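Local coordinates for protein monomethylamine methyltransferase MtmB1 (Methanosarcina barkeri, PDB 1NTH) that transfers the methyl group of monomethylamine to the corrinoid cofactor of its partner protein MtmC, a step of methanogenesis from methylamine, at residues Val18-Thr23 and His81-Tyr86; Ile75-Thr80 and Ile238-Ile243; Val143-Ala148 and Ala192-Pro197. All blocks are in the same frame, centred on the assembly; numbering follows the deposited sequence.

Contact 1: Val18-Thr23 and His81-Tyr86; sequences VGEKCT and HRIVKY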
ATOM      1  N   VAL A  18       7.147  36.895  21.163  1.00 25.09           N
ATOM      2  CA  VAL A  18       7.765  37.723  22.196  1.00 25.88           C
ATOM      3  C   VAL A  18       9.031  38.455  21.761  1.00 26.00           C
ATOM      4  O   VAL A  18       9.705  39.080  22.584  1.00 25.84           O
ATOM      5  CB  VAL A  18       8.104  36.876  23.439  1.00 26.71           C
ATOM      6  CG1 VAL A  18       6.840  36.223  23.980  1.00 27.79           C
ATOM      7  CG2 VAL A  18       9.140  35.815  23.083  1.00 27.31           C
ATOM      8  N   GLY A  19       9.353  38.379  20.474  1.00 25.01           N
ATOM      9  CA  GLY A  19      10.547  39.036  19.976  1.00 25.92           C
ATOM     10  C   GLY A  19      10.473  40.550  20.023  1.00 26.50           C
ATOM     11  O   GLY A  19       9.444  41.121  20.383  1.00 26.40           O
ATOM     12  N   GLU A  20      11.573  41.199  19.655  1.00 27.04           N
ATOM     13  CA  GLU A  20      11.647  42.657  19.643  1.00 27.66           C
ATOM     14  C   GLU A  20      10.608  43.233  18.683  1.00 27.47           C
ATOM     15  O   GLU A  20      10.553  42.841  17.515  1.00 25.35           O
ATOM     16  CB  GLU A  20      13.044  43.098  19.198  1.00 28.96           C
ATOM     17  CG  GLU A  20      13.328  44.577  19.389  1.00 33.56           C
ATOM     18  CD  GLU A  20      14.618  45.017  18.717  1.00 36.71           C
ATOM     19  OE1 GLU A  20      15.594  44.239  18.724  1.00 37.89           O
ATOM     20  OE2 GLU A  20      14.658  46.148  18.188  1.00 38.68           O
ATOM     21  N   LYS A  21       9.785  44.157  19.174  1.00 27.98           N
ATOM     22  CA  LYS A  21       8.763  44.784  18.339  1.00 30.26           C
ATOM     23  C   LYS A  21       9.480  45.680  17.337  1.00 30.28           C
ATOM     24  O   LYS A  21      10.481  46.317  17.670  1.00 31.47           O
ATOM     25  CB  LYS A  21       7.807  45.620  19.190  1.00 32.35           C
ATOM     26  CG  LYS A  21       6.335  45.390  18.867  0.50 34.98           C
ATOM     27  CD  LYS A  21       5.981  45.977  17.516  0.50 36.56           C
ATOM     28  CE  LYS A  21       4.506  45.849  17.199  0.50 38.28           C
ATOM     29  NZ  LYS A  21       4.222  46.563  15.924  0.50 40.25           N
ATOM     30  N   CYS A  22       8.958  45.746  16.120  1.00 29.69           N
ATOM     31  CA  CYS A  22       9.591  46.531  15.073  1.00 30.41           C
ATOM     32  C   CYS A  22       8.611  46.733  13.916  1.00 29.56           C
ATOM     33  O   CYS A  22       7.862  45.820  13.575  1.00 30.91           O
ATOM     34  CB  CYS A  22      10.843  45.764  14.618  1.00 33.01           C
ATOM     35  SG  CYS A  22      11.642  46.275  13.098  1.00 34.89           S
ATOM     36  N   THR A  23       8.588  47.927  13.326  1.00 27.45           N
ATOM     37  CA  THR A  23       7.687  48.175  12.203  1.00 26.12           C
ATOM     38  C   THR A  23       8.339  47.583  10.962  1.00 24.14           C
ATOM     39  O   THR A  23       9.554  47.390  10.932  1.00 23.54           O
ATOM     40  CB  THR A  23       7.445  49.681  11.962  1.00 27.15           C
ATOM     41  OG1 THR A  23       8.643  50.288  11.465  1.00 28.13           O
ATOM     42  CG2 THR A  23       7.027  50.368  13.255  1.00 28.07           C
ATOM     43  N   HIS A  81       4.832  41.366  13.865  1.00 23.63           N
ATOM     44  CA  HIS A  81       5.633  42.585  13.809  1.00 25.11           C
ATOM     45  C   HIS A  81       6.770  42.525  14.819  1.00 24.75           C
ATOM     46  O   HIS A  81       7.141  43.536  15.419  1.00 25.80           O
ATOM     47  CB  HIS A  81       4.750  43.807  14.076  1.00 27.26           C
ATOM     48  CG  HIS A  81       3.643  43.969  13.084  1.00 30.06           C
ATOM     49  ND1 HIS A  81       3.867  44.341  11.777  1.00 32.69           N
ATOM     50  CD2 HIS A  81       2.310  43.759  13.194  1.00 31.59           C
ATOM     51  CE1 HIS A  81       2.718  44.355  11.122  1.00 32.49           C
ATOM     52  NE2 HIS A  81       1.759  44.005  11.959  1.00 33.39           N
ATOM     53  N   ARG A  82       7.317  41.328  15.006  1.00 22.66           N
ATOM     54  CA  ARG A  82       8.424  41.118  15.930  1.00 21.59           C
ATOM     55  C   ARG A  82       9.555  40.387  15.215  1.00 21.18           C
ATOM     56  O   ARG A  82       9.344  39.756  14.173  1.00 21.43           O
ATOM     57  CB  ARG A  82       7.964  40.318  17.151  1.00 22.70           C
ATOM     58  CG  ARG A  82       7.032  41.093  18.078  1.00 23.18           C
ATOM     59  CD  ARG A  82       6.406  40.176  19.114  1.00 25.03           C
ATOM     60  NE  ARG A  82       5.457  40.872  19.984  1.00 28.16           N
ATOM     61  CZ  ARG A  82       5.780  41.478  21.123  1.00 29.95           C
ATOM     62  NH1 ARG A  82       7.035  41.482  21.548  1.00 29.16           N
ATOM     63  NH2 ARG A  82       4.839  42.073  21.844  1.00 30.45           N
ATOM     64  N   ILE A  83      10.750  40.476  15.785  1.00 20.53           N
ATOM     65  CA  ILE A  83      11.937  39.860  15.206  1.00 20.52           C
ATOM     66  C   ILE A  83      12.367  38.591  15.933  1.00 19.78           C
ATOM     67  O   ILE A  83      12.443  38.562  17.161  1.00 20.21           O
ATOM     68  CB  ILE A  83      13.125  40.850  15.234  1.00 21.86           C
ATOM     69  CG1 ILE A  83      12.755  42.121  14.465  1.00 21.33           C
ATOM     70  CG2 ILE A  83      14.365  40.199  14.639  1.00 22.29           C
ATOM     71  CD1 ILE A  83      13.718  43.275  14.682  1.00 24.46           C
ATOM     72  N   VAL A  84      12.643  37.540  15.165  1.00 19.18           N
ATOM     73  CA  VAL A  84      13.104  36.281  15.735  1.00 19.05           C
ATOM     74  C   VAL A  84      14.618  36.218  15.581  1.00 18.95           C
ATOM     75  O   VAL A  84      15.145  36.375  14.478  1.00 19.41           O
ATOM     76  CB  VAL A  84      12.479  35.065  15.016  1.00 19.13           C
ATOM     77  CG1 VAL A  84      13.131  33.779  15.510  1.00 19.03           C
ATOM     78  CG2 VAL A  84      10.977  35.029  15.274  1.00 20.84           C
ATOM     79  N   LYS A  85      15.310  35.991  16.691  1.00 19.86           N
ATOM     80  CA  LYS A  85      16.766  35.916  16.707  1.00 21.81           C
ATOM     81  C   LYS A  85      17.269  34.495  16.934  1.00 21.24           C
ATOM     82  O   LYS A  85      16.695  33.745  17.719  1.00 21.78           O
ATOM     83  CB  LYS A  85      17.312  36.805  17.826  1.00 24.61           C
ATOM     84  CG  LYS A  85      17.119  38.300  17.622  0.50 27.16           C
ATOM     85  CD  LYS A  85      18.207  38.893  16.739  0.50 29.56           C
ATOM     86  CE  LYS A  85      18.053  40.405  16.626  0.50 31.16           C
ATOM     87  NZ  LYS A  85      19.300  41.132  16.991  0.50 32.76           N
ATOM     88  N   TYR A  86      18.350  34.146  16.243  1.00 21.20           N
ATOM     89  CA  TYR A  86      18.981  32.838  16.378  1.00 21.05           C
ATOM     90  C   TYR A  86      20.290  33.033  17.132  1.00 21.74           C
ATOM     91  O   TYR A  86      20.792  34.154  17.236  1.00 21.97           O
ATOM     92  CB  TYR A  86      19.347  32.252  15.011  1.00 20.15           C
ATOM     93  CG  TYR A  86      18.207  32.067  14.046  1.00 21.19           C
ATOM     94  CD1 TYR A  86      18.158  32.785  12.852  1.00 21.07           C
ATOM     95  CD2 TYR A  86      17.192  31.151  14.305  1.00 22.16           C
ATOM     96  CE1 TYR A  86      17.131  32.591  11.939  1.00 22.07           C
ATOM     97  CE2 TYR A  86      16.160  30.950  13.399  1.00 23.47           C
ATOM     98  CZ  TYR A  86      16.134  31.673  12.219  1.00 23.47           C
ATOM     99  OH  TYR A  86      15.113  31.477  11.321  1.00 24.96           O
TER
HETATM  100  O   HOH W   1      14.069  39.795  18.968  1.00 27.15           O

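Contact 2: Ile75-Thr80 and Ile238-Ile243; sequences IYCTDT and IDLDAI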
ATOM      1  N   ILE A  75      15.054  37.245  11.769  1.00 18.15           N
ATOM      2  CA  ILE A  75      13.975  37.187  10.793  1.00 17.10           C
ATOM      3  C   ILE A  75      12.757  37.963  11.283  1.00 16.03           C
ATOM      4  O   ILE A  75      12.315  37.792  12.418  1.00 18.08           O
ATOM      5  CB  ILE A  75      13.550  35.718  10.532  1.00 17.05           C
ATOM      6  CG1 ILE A  75      14.745  34.912  10.007  1.00 16.75           C
ATOM      7  CG2 ILE A  75      12.390  35.676   9.553  1.00 16.32           C
ATOM      8  CD1 ILE A  75      15.263  35.362   8.652  1.00 16.99           C
ATOM      9  N   TYR A  76      12.213  38.807  10.414  1.00 17.32           N
ATOM     10  CA  TYR A  76      11.044  39.607  10.753  1.00 18.13           C
ATOM     11  C   TYR A  76       9.764  38.820  10.474  1.00 18.26           C
ATOM     12  O   TYR A  76       9.589  38.283   9.378  1.00 19.36           O
ATOM     13  CB  TYR A  76      11.031  40.889   9.912  1.00 18.52           C
ATOM     14  CG  TYR A  76       9.938  41.865  10.291  1.00 20.52           C
ATOM     15  CD1 TYR A  76      10.047  42.645  11.442  1.00 22.39           C
ATOM     16  CD2 TYR A  76       8.790  41.996   9.512  1.00 20.73           C
ATOM     17  CE1 TYR A  76       9.039  43.535  11.807  1.00 23.49           C
ATOM     18  CE2 TYR A  76       7.773  42.886   9.870  1.00 22.58           C
ATOM     19  CZ  TYR A  76       7.908  43.649  11.018  1.00 23.47           C
ATOM     20  OH  TYR A  76       6.914  44.536  11.378  1.00 24.80           O
ATOM     21  N   CYS A  77       8.877  38.753  11.461  1.00 19.05           N
ATOM     22  CA  CYS A  77       7.601  38.063  11.289  1.00 19.96           C
ATOM     23  C   CYS A  77       6.546  39.128  11.002  1.00 21.31           C
ATOM     24  O   CYS A  77       6.254  39.967  11.856  1.00 21.58           O
ATOM     25  CB  CYS A  77       7.222  37.284  12.549  1.00 22.06           C
ATOM     26  SG  CYS A  77       5.625  36.422  12.397  1.00 25.64           S
ATOM     27  N   THR A  78       5.977  39.088   9.803  1.00 22.21           N
ATOM     28  CA  THR A  78       4.982  40.074   9.389  1.00 23.71           C
ATOM     29  C   THR A  78       3.683  40.091  10.186  1.00 25.47           C
ATOM     30  O   THR A  78       3.054  41.142  10.327  1.00 26.34           O
ATOM     31  CB  THR A  78       4.620  39.904   7.901  1.00 24.91           C
ATOM     32  OG1 THR A  78       4.131  38.576   7.676  1.00 24.19           O
ATOM     33  CG2 THR A  78       5.838  40.153   7.024  1.00 25.19           C
ATOM     34  N   ASP A  79       3.274  38.945  10.713  1.00 24.71           N
ATOM     35  CA  ASP A  79       2.027  38.881  11.466  1.00 25.83           C
ATOM     36  C   ASP A  79       2.121  39.409  12.891  1.00 25.85           C
ATOM     37  O   ASP A  79       1.166  39.995  13.400  1.00 27.07           O
ATOM     38  CB  ASP A  79       1.499  37.447  11.473  1.00 28.38           C
ATOM     39  CG  ASP A  79       1.131  36.966  10.085  1.00 31.91           C
ATOM     40  OD1 ASP A  79       0.187  37.530   9.491  1.00 35.38           O
ATOM     41  OD2 ASP A  79       1.790  36.037   9.582  1.00 33.17           O
ATOM     42  N   THR A  80       3.265  39.210  13.534  1.00 23.92           N
ATOM     43  CA  THR A  80       3.448  39.666  14.907  1.00 24.03           C
ATOM     44  C   THR A  80       4.236  40.969  14.985  1.00 23.91           C
ATOM     45  O   THR A  80       4.299  41.598  16.043  1.00 23.57           O
ATOM     46  CB  THR A  80       4.193  38.616  15.747  1.00 24.22           C
ATOM     47  OG1 THR A  80       5.523  38.454  15.238  1.00 23.69           O
ATOM     48  CG2 THR A  80       3.465  37.279  15.694  1.00 24.62           C
ATOM     49  N   ILE A 238       9.175  36.516   7.068  1.00 18.75           N
ATOM     50  CA  ILE A 238       8.256  35.395   6.903  1.00 18.70           C
ATOM     51  C   ILE A 238       6.907  35.693   7.556  1.00 21.00           C
ATOM     52  O   ILE A 238       6.802  36.556   8.431  1.00 21.18           O
ATOM     53  CB  ILE A 238       8.852  34.105   7.536  1.00 18.29           C
ATOM     54  CG1 ILE A 238       8.135  32.866   6.991  1.00 18.41           C
ATOM     55  CG2 ILE A 238       8.715  34.145   9.045  1.00 18.91           C
ATOM     56  CD1 ILE A 238       8.390  32.621   5.523  1.00 18.10           C
ATOM     57  N   ASP A 239       5.876  34.979   7.118  1.00 19.81           N
ATOM     58  CA  ASP A 239       4.532  35.130   7.668  1.00 20.67           C
ATOM     59  C   ASP A 239       4.193  33.842   8.418  1.00 20.79           C
ATOM     60  O   ASP A 239       4.797  32.799   8.162  1.00 19.27           O
ATOM     61  CB  ASP A 239       3.527  35.369   6.542  1.00 23.46           C
ATOM     62  CG  ASP A 239       3.610  34.316   5.453  1.00 28.47           C
ATOM     63  OD1 ASP A 239       4.694  34.150   4.854  1.00 31.44           O
ATOM     64  OD2 ASP A 239       2.589  33.653   5.195  1.00 33.53           O
ATOM     65  N   LEU A 240       3.236  33.906   9.338  1.00 19.81           N
ATOM     66  CA  LEU A 240       2.870  32.723  10.112  1.00 20.65           C
ATOM     67  C   LEU A 240       2.244  31.595   9.292  1.00 20.60           C
ATOM     68  O   LEU A 240       2.348  30.428   9.668  1.00 20.06           O
ATOM     69  CB  LEU A 240       1.949  33.109  11.275  1.00 23.09           C
ATOM     70  CG  LEU A 240       2.658  33.898  12.382  1.00 24.43           C
ATOM     71  CD1 LEU A 240       1.697  34.152  13.533  1.00 26.60           C
ATOM     72  CD2 LEU A 240       3.872  33.121  12.875  1.00 26.28           C
ATOM     73  N   ASP A 241       1.594  31.930   8.182  1.00 19.36           N
ATOM     74  CA  ASP A 241       1.000  30.899   7.332  1.00 21.44           C
ATOM     75  C   ASP A 241       2.091  29.913   6.908  1.00 20.86           C
ATOM     76  O   ASP A 241       1.892  28.696   6.942  1.00 20.45           O
ATOM     77  CB  ASP A 241       0.365  31.529   6.087  1.00 23.78           C
ATOM     78  CG  ASP A 241      -1.126  31.778   6.251  1.00 28.07           C
ATOM     79  OD1 ASP A 241      -1.563  32.072   7.384  1.00 29.54           O
ATOM     80  OD2 ASP A 241      -1.862  31.689   5.242  1.00 31.07           O
ATOM     81  N   ALA A 242       3.248  30.441   6.520  1.00 19.31           N
ATOM     82  CA  ALA A 242       4.362  29.603   6.090  1.00 18.54           C
ATOM     83  C   ALA A 242       4.842  28.687   7.215  1.00 18.60           C
ATOM     84  O   ALA A 242       5.189  27.528   6.982  1.00 16.93           O
ATOM     85  CB  ALA A 242       5.517  30.474   5.602  1.00 18.89           C
ATOM     86  N   ILE A 243       4.862  29.212   8.434  1.00 17.37           N
ATOM     87  CA  ILE A 243       5.307  28.439   9.589  1.00 17.05           C
ATOM     88  C   ILE A 243       4.403  27.227   9.841  1.00 17.01           C
ATOM     89  O   ILE A 243       4.886  26.145  10.198  1.00 17.11           O
ATOM     90  CB  ILE A 243       5.364  29.338  10.855  1.00 17.31           C
ATOM     91  CG1 ILE A 243       6.348  30.491  10.622  1.00 18.12           C
ATOM     92  CG2 ILE A 243       5.792  28.526  12.066  1.00 19.01           C
ATOM     93  CD1 ILE A 243       7.760  30.054  10.283  1.00 20.82           C
TER
HETATM   94  O   HOH W   2       0.251  34.522   7.860  1.00 25.80           O

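Contact 3: Val143-Ala148 and Ala192-Pro197; sequences VHMSYA and AMAGRP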
ATOM      1  N   VAL A 143      -0.383  21.377 -21.711  1.00 16.41           N
ATOM      2  CA  VAL A 143       0.766  22.224 -21.428  1.00 16.08           C
ATOM      3  C   VAL A 143       1.811  21.489 -20.595  1.00 15.52           C
ATOM      4  O   VAL A 143       3.001  21.533 -20.900  1.00 15.60           O
ATOM      5  CB  VAL A 143       0.348  23.513 -20.688  1.00 16.56           C
ATOM      6  CG1 VAL A 143       1.574  24.232 -20.149  1.00 17.10           C
ATOM      7  CG2 VAL A 143      -0.412  24.430 -21.646  1.00 18.25           C
ATOM      8  N   HIS A 144       1.378  20.808 -19.542  1.00 15.73           N
ATOM      9  CA  HIS A 144       2.348  20.098 -18.725  1.00 15.91           C
ATOM     10  C   HIS A 144       2.920  18.901 -19.466  1.00 16.07           C
ATOM     11  O   HIS A 144       4.079  18.533 -19.264  1.00 16.58           O
ATOM     12  CB  HIS A 144       1.733  19.687 -17.388  1.00 16.18           C
ATOM     13  CG  HIS A 144       1.508  20.842 -16.465  1.00 14.78           C
ATOM     14  ND1 HIS A 144       0.389  21.645 -16.536  1.00 16.02           N
ATOM     15  CD2 HIS A 144       2.294  21.376 -15.501  1.00 14.62           C
ATOM     16  CE1 HIS A 144       0.498  22.625 -15.654  1.00 14.02           C
ATOM     17  NE2 HIS A 144       1.644  22.485 -15.014  1.00 14.11           N
ATOM     18  N   MET A 145       2.120  18.304 -20.343  1.00 16.79           N
ATOM     19  CA  MET A 145       2.601  17.170 -21.121  1.00 17.21           C
ATOM     20  C   MET A 145       3.763  17.609 -22.003  1.00 17.43           C
ATOM     21  O   MET A 145       4.655  16.817 -22.301  1.00 16.99           O
ATOM     22  CB  MET A 145       1.476  16.573 -21.973  0.60 18.51           C
ATOM     23  CG  MET A 145       1.670  15.091 -22.268  0.60 19.36           C
ATOM     24  SD  MET A 145       0.407  14.371 -23.337  0.60 22.44           S
ATOM     25  CE  MET A 145      -1.091  14.766 -22.440  0.60 24.62           C
ATOM     26  N   SER A 146       3.757  18.870 -22.429  1.00 17.16           N
ATOM     27  CA  SER A 146       4.826  19.357 -23.294  1.00 17.77           C
ATOM     28  C   SER A 146       6.186  19.306 -22.603  1.00 16.96           C
ATOM     29  O   SER A 146       7.222  19.354 -23.264  1.00 18.23           O
ATOM     30  CB  SER A 146       4.534  20.780 -23.796  1.00 17.75           C
ATOM     31  OG  SER A 146       4.780  21.765 -22.806  1.00 18.37           O
ATOM     32  N   TYR A 147       6.185  19.208 -21.276  1.00 15.89           N
ATOM     33  CA  TYR A 147       7.435  19.114 -20.534  1.00 14.70           C
ATOM     34  C   TYR A 147       7.776  17.652 -20.285  1.00 14.27           C
ATOM     35  O   TYR A 147       8.927  17.244 -20.443  1.00 14.86           O
ATOM     36  CB  TYR A 147       7.343  19.845 -19.192  1.00 15.28           C
ATOM     37  CG  TYR A 147       7.115  21.327 -19.332  1.00 14.61           C
ATOM     38  CD1 TYR A 147       5.830  21.838 -19.485  1.00 15.48           C
ATOM     39  CD2 TYR A 147       8.188  22.219 -19.321  1.00 15.98           C
ATOM     40  CE1 TYR A 147       5.614  23.206 -19.622  1.00 16.38           C
ATOM     41  CE2 TYR A 147       7.984  23.590 -19.459  1.00 16.13           C
ATOM     42  CZ  TYR A 147       6.695  24.075 -19.606  1.00 17.32           C
ATOM     43  OH  TYR A 147       6.476  25.430 -19.709  1.00 17.33           O
ATOM     44  N   ALA A 148       6.768  16.866 -19.911  1.00 14.75           N
ATOM     45  CA  ALA A 148       6.983  15.445 -19.640  1.00 15.02           C
ATOM     46  C   ALA A 148       7.449  14.708 -20.890  1.00 15.47           C
ATOM     47  O   ALA A 148       8.182  13.729 -20.796  1.00 15.85           O
ATOM     48  CB  ALA A 148       5.704  14.808 -19.105  1.00 14.46           C
ATOM     49  N   ALA A 192       1.740  10.647 -16.975  1.00 15.79           N
ATOM     50  CA  ALA A 192       1.420   9.264 -17.316  1.00 15.08           C
ATOM     51  C   ALA A 192       1.156   9.130 -18.813  1.00 15.46           C
ATOM     52  O   ALA A 192       1.574   8.153 -19.445  1.00 15.81           O
ATOM     53  CB  ALA A 192       0.210   8.800 -16.530  1.00 14.47           C
ATOM     54  N   MET A 193       0.462  10.110 -19.384  1.00 16.33           N
ATOM     55  CA  MET A 193       0.164  10.084 -20.813  1.00 16.68           C
ATOM     56  C   MET A 193       1.434  10.215 -21.644  1.00 18.20           C
ATOM     57  O   MET A 193       1.472   9.797 -22.805  1.00 17.67           O
ATOM     58  CB  MET A 193      -0.827  11.193 -21.175  1.00 18.19           C
ATOM     59  CG  MET A 193      -2.243  10.886 -20.711  1.00 20.76           C
ATOM     60  SD  MET A 193      -3.441  12.090 -21.305  1.00 25.04           S
ATOM     61  CE  MET A 193      -3.321  11.805 -23.049  1.00 23.92           C
ATOM     62  N   ALA A 194       2.476  10.787 -21.046  1.00 16.68           N
ATOM     63  CA  ALA A 194       3.758  10.944 -21.724  1.00 16.95           C
ATOM     64  C   ALA A 194       4.640   9.719 -21.469  1.00 17.84           C
ATOM     65  O   ALA A 194       5.814   9.704 -21.835  1.00 18.68           O
ATOM     66  CB  ALA A 194       4.461  12.206 -21.238  1.00 17.05           C
ATOM     67  N   GLY A 195       4.066   8.704 -20.829  1.00 16.03           N
ATOM     68  CA  GLY A 195       4.803   7.483 -20.543  1.00 16.15           C
ATOM     69  C   GLY A 195       5.739   7.562 -19.351  1.00 15.93           C
ATOM     70  O   GLY A 195       6.670   6.766 -19.229  1.00 15.87           O
ATOM     71  N   ARG A 196       5.488   8.514 -18.455  1.00 14.68           N
ATOM     72  CA  ARG A 196       6.337   8.691 -17.280  1.00 15.13           C
ATOM     73  C   ARG A 196       5.451   8.974 -16.064  1.00 15.57           C
ATOM     74  O   ARG A 196       5.523  10.049 -15.464  1.00 15.24           O
ATOM     75  CB  ARG A 196       7.295   9.859 -17.536  1.00 15.84           C
ATOM     76  CG  ARG A 196       8.034   9.738 -18.872  1.00 16.09           C
ATOM     77  CD  ARG A 196       8.841  10.989 -19.191  1.00 16.40           C
ATOM     78  NE  ARG A 196       9.979  11.153 -18.290  1.00 16.26           N
ATOM     79  CZ  ARG A 196      10.771  12.220 -18.273  1.00 16.98           C
ATOM     80  NH1 ARG A 196      10.550  13.229 -19.111  1.00 15.66           N
ATOM     81  NH2 ARG A 196      11.786  12.279 -17.422  1.00 17.48           N
ATOM     82  N   PRO A 197       4.621   7.995 -15.672  1.00 14.48           N
ATOM     83  CA  PRO A 197       3.693   8.103 -14.538  1.00 15.19           C
ATOM     84  C   PRO A 197       4.304   8.507 -13.198  1.00 14.86           C
ATOM     85  O   PRO A 197       3.645   9.159 -12.381  1.00 17.53           O
ATOM     86  CB  PRO A 197       3.069   6.705 -14.452  1.00 16.31           C
ATOM     87  CG  PRO A 197       3.289   6.114 -15.814  1.00 17.96           C
ATOM     88  CD  PRO A 197       4.643   6.618 -16.200  1.00 15.17           C
TER

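Contact 1: Val18-Thr23 and His81-Tyr86
I83 N donates to E20 O at 2.9 Å, and C22 N donates to H81 O, also at 2.9 Å. K21 and R82 stand between these bonds as an antiparallel non-hydrogen-bonded pair, their CA atoms 4.4 Å apart. Beyond E20 a water links the backbones, accepting from E20 N and donating to I83 O. G19 CA also makes a CH···O contact with I83 O, at 3.4 Å.

The pairing adds 20-21 as an outer strand to a small mixed sheet, next to 82-84. Where 82-84 pairs with strand 75-77, H81 and R82 both face C77, a G1 beta bulge.

The side-chain hydrogen bond belongs to R82. Its chain is extended from CG to NE and carries NH1 to G19 O at 2.7 Å. The oxygen lies near the guanidinium plane, at its edge, and NH1 lies in the carbonyl plane of G19. An alanine here is likely to leave G19 O without this donor and the turn after V18 less firmly held.

Apolar contact is made where I83 points, on the face it shares with E20. I83 CD1 meets C22 CB at 3.8 Å, and I83 also packs on W27 and K31 of helix 24-42. Separately, K21, in the conformer described, lies alongside H81, its NZ 3.4 Å from H81 CB, while H81 ND1 bonds to Y76 OH.

Contact 2: Ile75-Thr80 and Ile238-Ile243
The D79 carboxylate meets the backbone of L240. OD2 takes the N-H of L240 at 2.6 Å, nearly in line with its C-O bond, and the N-H···O angle is 169°. A water also donates to OD2 and accepts from D241 N, so this oxygen grips the start of helix 240-251 twice, once directly and once through solvent. CG of D79 lies beside its own backbone N (chi1 -64°), which turns the carboxylate to the L240 amide. A negative group at a helix N terminus is probably favourable, although D239 and D241 bring like charges nearby. The other flat group, the Y76 ring, meets W27 with the planes about 25° apart.

The backbones pair in parallel at C77 and I238. I238 N donates to Y76 O at 2.9 Å and I238 O accepts from T78 N at 3.0 Å, so I238 bonds on both sides of C77. Apolar side chains pack beside these bonds. I75 CG2 meets I238 CG2 at 4.0 Å, C77 SG meets L240 CD2 at 3.8 Å, and D79 CB lies 3.8 Å from L240 CG.

D239 is the N-cap of helix 240-251, which follows strand 227-231 and precedes 255-259 in the chain, two parallel neighbours of the barrel sheet. The contact thus joins the small mixed sheet to the start of helix 240-251. F12 of helix 9-18 packs on I75 and I238, M288 of helix 271-288 reaches I238, and strand 82-84 flanks 75-77 on its other edge.

Contact 3: Val143-Ala148 and Ala192-Pro197
A148 and A194 form the close part of the contact. Their CB atoms meet at 3.6 Å, and M145 CG adds a contact to A194 CB at 4.1 Å. The small methyl groups let the last turn of helix 140-148 come near the end of helix 174-193, with CA atoms of A148 and A194 5.9 Å apart. M145 CE lies 3.7 Å from M193 SD, the two chains crossing at a slant. M145 has a second conformer, so both of its contacts are less certain than the alanine pair. A neighbouring subunit borders this side: its R165 packs on M145 and bonds to M193 O.

Toward R196, which is partly exposed, packing gives way to a single hydrogen bond. Here the chain leaves helix 174-193 through a Schellman motif. G195, with positive phi (79°), is the C-prime residue. Its N bonds to A192 O at 2.9 Å, and R196 N bonds to C191 O. The R196 side chain reaches back to the first helix. A bend at chi3 (69°) brings NH1 to A148 O at 2.9 Å. The oxygen lies in the guanidinium plane, at its edge.

NH2 of R196 bonds to V153 O, and NH1 also makes a weak bond to E150 O. One guanidinium thus gathers backbone carbonyls at and after the C terminus of helix 140-148. Its positive charge would probably suit the negative end of the helix dipole there.

In the fold
From the N terminus, the chain leaves helix 9-18 and opens contact 1 at V18-T23. Helices 24-42 and 56-73 follow, then contact 2 opens at I75-T80. Contact 1 closes directly after it, at H81-Y86, so the two cross. Contact 3 opens at V143-A148 and closes at A192-P197, all before contact 2 closes at I238-I243. It therefore lies within the larger loop of contact 2. Contacts 1 and 2 share one small sheet, about 10 Å apart between centres, and tie the N-terminal region to the TIM barrel. Contact 3 joins the ends of helices 140-148 and 174-193, on the opposite side of the chain's centre from contact 1, about 46 Å away between centres.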